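Local atomic coordinates of extracellular ligand-binding receptor (Verminephrobacter eiseniae, PDB entry 4M88), a protein that probably binds an amino acid or related small solute outside the cytoplasmic membrane and delivers it to an ABC transporter. Residues Val104-Thr112 / His120-Glu128. Sequence-based numbering, arbitrary orientation.
Sequences VPGAESLRT and HVRAGDKQE
The guanidinium of R111, sandwiched between H120 and the backbone at G124, illustrates how one flat cation can tie a short, weakly bonded helical turn to the loop that leads into helix 125-138. On one face it stacks on the H120 ring, planes about 27° apart and centres 4.3 Å apart, with H120 CB toward the rim of that face; on the opposite face the CA of G124 sits over its centre, 3.4 Å from R111 CZ. At the edge, in the guanidinium plane, R111 NH1 gives R122 O a nearly straight hydrogen bond of 2.9 Å. The bend at chi3 (-68°) turns the end of an otherwise extended R111 chain into this slot. One water joins R111 NH1 to H120 ND1, another R111 NH2 to R122 O. An alanine in place of R111 is likely to leave R122 O without its direct donor and the H120 ring without its stacked partner. Farther along, D125 N donates to G106 O (2.8 Å) from above the carbonyl plane, and a water links G106 O, E108 OE1 and K126 N. D125 OD1 hydrogen-bonds to Y232 and OD2 to a glycerol probably from the crystallisation liquor, while R122 makes a salt bridge to E290. Flat packing, an in-plane bond and bridging waters thus join the two segments beside the probable ligand cleft of this periplasmic-binding-protein fold.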
# COMPACT_ATOMS: atom_id res chain seq x y z
N VAL A 104 -0.69 -1.69 5.16
CA VAL A 104 0.46 -1.53 4.27
C VAL A 104 1.68 -2.04 5.01
O VAL A 104 1.96 -1.58 6.11
CB VAL A 104 0.70 -0.05 3.95
CG1 VAL A 104 1.94 0.13 3.07
CG2 VAL A 104 -0.53 0.56 3.31
N PRO A 105 2.45 -2.96 4.40
CA PRO A 105 2.34 -3.49 3.05
C PRO A 105 1.34 -4.63 2.96
O PRO A 105 0.94 -5.18 3.99
CB PRO A 105 3.74 -4.07 2.81
CG PRO A 105 4.16 -4.56 4.15
CD PRO A 105 3.60 -3.54 5.13
N GLY A 106 0.97 -4.98 1.73
CA GLY A 106 0.08 -6.10 1.48
C GLY A 106 0.81 -7.43 1.41
O GLY A 106 0.46 -8.28 0.59
N ALA A 107 1.80 -7.62 2.27
CA ALA A 107 2.58 -8.85 2.28
C ALA A 107 1.69 -10.07 2.49
O ALA A 107 0.72 -10.02 3.25
CB ALA A 107 3.67 -8.79 3.34
N GLU A 108 2.01 -11.17 1.81
CA GLU A 108 1.18 -12.36 1.90
C GLU A 108 1.17 -12.87 3.35
O GLU A 108 0.14 -13.35 3.83
CB GLU A 108 1.65 -13.44 0.92
CG GLU A 108 0.76 -14.69 0.85
CD GLU A 108 -0.68 -14.41 0.40
OE1 GLU A 108 -0.96 -13.31 -0.12
OE2 GLU A 108 -1.53 -15.31 0.57
N SER A 109 2.30 -12.73 4.04
CA SER A 109 2.40 -13.24 5.41
C SER A 109 1.52 -12.47 6.41
O SER A 109 1.24 -12.97 7.50
CB SER A 109 3.86 -13.21 5.89
OG SER A 109 4.39 -11.90 5.83
N LEU A 110 1.10 -11.26 6.04
CA LEU A 110 0.24 -10.45 6.91
C LEU A 110 -1.24 -10.63 6.57
O LEU A 110 -2.13 -10.28 7.34
CB LEU A 110 0.63 -8.97 6.78
CG LEU A 110 2.10 -8.64 7.04
CD1 LEU A 110 2.35 -7.16 6.81
CD2 LEU A 110 2.51 -9.07 8.44
N ARG A 111 -1.48 -11.19 5.39
CA ARG A 111 -2.82 -11.30 4.83
C ARG A 111 -3.35 -12.73 5.00
O ARG A 111 -4.56 -12.97 5.03
CB ARG A 111 -2.72 -10.93 3.35
CG ARG A 111 -3.99 -10.97 2.58
CD ARG A 111 -3.76 -10.39 1.21
NE ARG A 111 -3.50 -8.95 1.26
CZ ARG A 111 -4.14 -8.06 0.51
NH1 ARG A 111 -3.85 -6.77 0.60
NH2 ARG A 111 -5.08 -8.47 -0.34
N THR A 112 -2.42 -13.67 5.13
CA THR A 112 -2.77 -15.08 5.19
C THR A 112 -2.03 -15.69 6.36
O THR A 112 -0.80 -15.79 6.33
CB THR A 112 -2.39 -15.80 3.88
OG1 THR A 112 -2.99 -15.11 2.77
CG2 THR A 112 -2.87 -17.24 3.90
N HIS A 120 -8.77 -5.61 3.80
CA HIS A 120 -7.73 -5.07 2.92
C HIS A 120 -8.35 -4.36 1.73
O HIS A 120 -9.18 -4.93 1.03
CB HIS A 120 -6.81 -6.20 2.44
CG HIS A 120 -6.24 -6.99 3.57
ND1 HIS A 120 -5.12 -6.58 4.26
CD2 HIS A 120 -6.66 -8.12 4.17
CE1 HIS A 120 -4.86 -7.45 5.23
NE2 HIS A 120 -5.79 -8.39 5.20
N VAL A 121 -7.95 -3.12 1.51
CA VAL A 121 -8.48 -2.32 0.42
C VAL A 121 -7.57 -2.44 -0.81
O VAL A 121 -8.04 -2.43 -1.94
CB VAL A 121 -8.66 -0.84 0.85
CG1 VAL A 121 -9.12 0.01 -0.31
CG2 VAL A 121 -9.68 -0.76 1.99
N ARG A 122 -6.26 -2.55 -0.59
CA ARG A 122 -5.34 -2.71 -1.71
C ARG A 122 -5.20 -4.18 -2.07
O ARG A 122 -5.33 -5.05 -1.20
CB ARG A 122 -3.95 -2.16 -1.36
CG ARG A 122 -3.35 -2.84 -0.13
CD ARG A 122 -1.85 -2.63 -0.06
NE ARG A 122 -1.52 -1.23 -0.33
CZ ARG A 122 -0.46 -0.84 -1.02
NH1 ARG A 122 -0.23 0.46 -1.21
NH2 ARG A 122 0.39 -1.74 -1.51
N ALA A 123 -4.92 -4.45 -3.34
CA ALA A 123 -4.58 -5.81 -3.75
C ALA A 123 -3.32 -6.25 -3.01
O ALA A 123 -2.49 -5.42 -2.61
CB ALA A 123 -4.36 -5.87 -5.26
N GLY A 124 -3.17 -7.55 -2.82
CA GLY A 124 -2.01 -8.05 -2.10
C GLY A 124 -0.73 -8.08 -2.92
O GLY A 124 -0.78 -8.08 -4.16
N ASP A 125 0.41 -8.10 -2.23
CA ASP A 125 1.71 -8.26 -2.86
C ASP A 125 1.73 -9.49 -3.76
O ASP A 125 2.38 -9.48 -4.80
CB ASP A 125 2.82 -8.38 -1.81
CG ASP A 125 3.18 -7.04 -1.18
OD1 ASP A 125 2.51 -6.03 -1.50
OD2 ASP A 125 4.13 -7.01 -0.35
N LYS A 126 1.01 -10.55 -3.38
CA LYS A 126 1.07 -11.78 -4.16
C LYS A 126 0.52 -11.58 -5.57
O LYS A 126 1.13 -11.99 -6.57
CB LYS A 126 0.34 -12.92 -3.45
CG LYS A 126 0.36 -14.24 -4.20
CD LYS A 126 -0.13 -15.39 -3.33
CE LYS A 126 -0.32 -16.65 -4.16
NZ LYS A 126 -0.44 -17.84 -3.28
N GLN A 127 -0.63 -10.93 -5.65
CA GLN A 127 -1.23 -10.68 -6.95
C GLN A 127 -0.40 -9.68 -7.74
O GLN A 127 -0.25 -9.82 -8.95
CB GLN A 127 -2.65 -10.16 -6.81
CG GLN A 127 -3.40 -10.25 -8.12
CD GLN A 127 -4.69 -9.47 -8.09
OE1 GLN A 127 -5.17 -9.08 -7.03
NE2 GLN A 127 -5.26 -9.24 -9.26
N GLU A 128 0.15 -8.68 -7.06
CA GLU A 128 1.04 -7.74 -7.75
C GLU A 128 2.28 -8.43 -8.32
O GLU A 128 2.69 -8.15 -9.45
CB GLU A 128 1.45 -6.60 -6.82
CG GLU A 128 0.27 -5.74 -6.40
CD GLU A 128 0.68 -4.39 -5.84
OE1 GLU A 128 1.88 -4.21 -5.51
OE2 GLU A 128 -0.20 -3.50 -5.75
O HOH W 1 -0.34 -10.78 -0.75
O HOH W 2 -7.44 -6.86 -1.51
O HOH W 3 -3.05 -5.13 2.82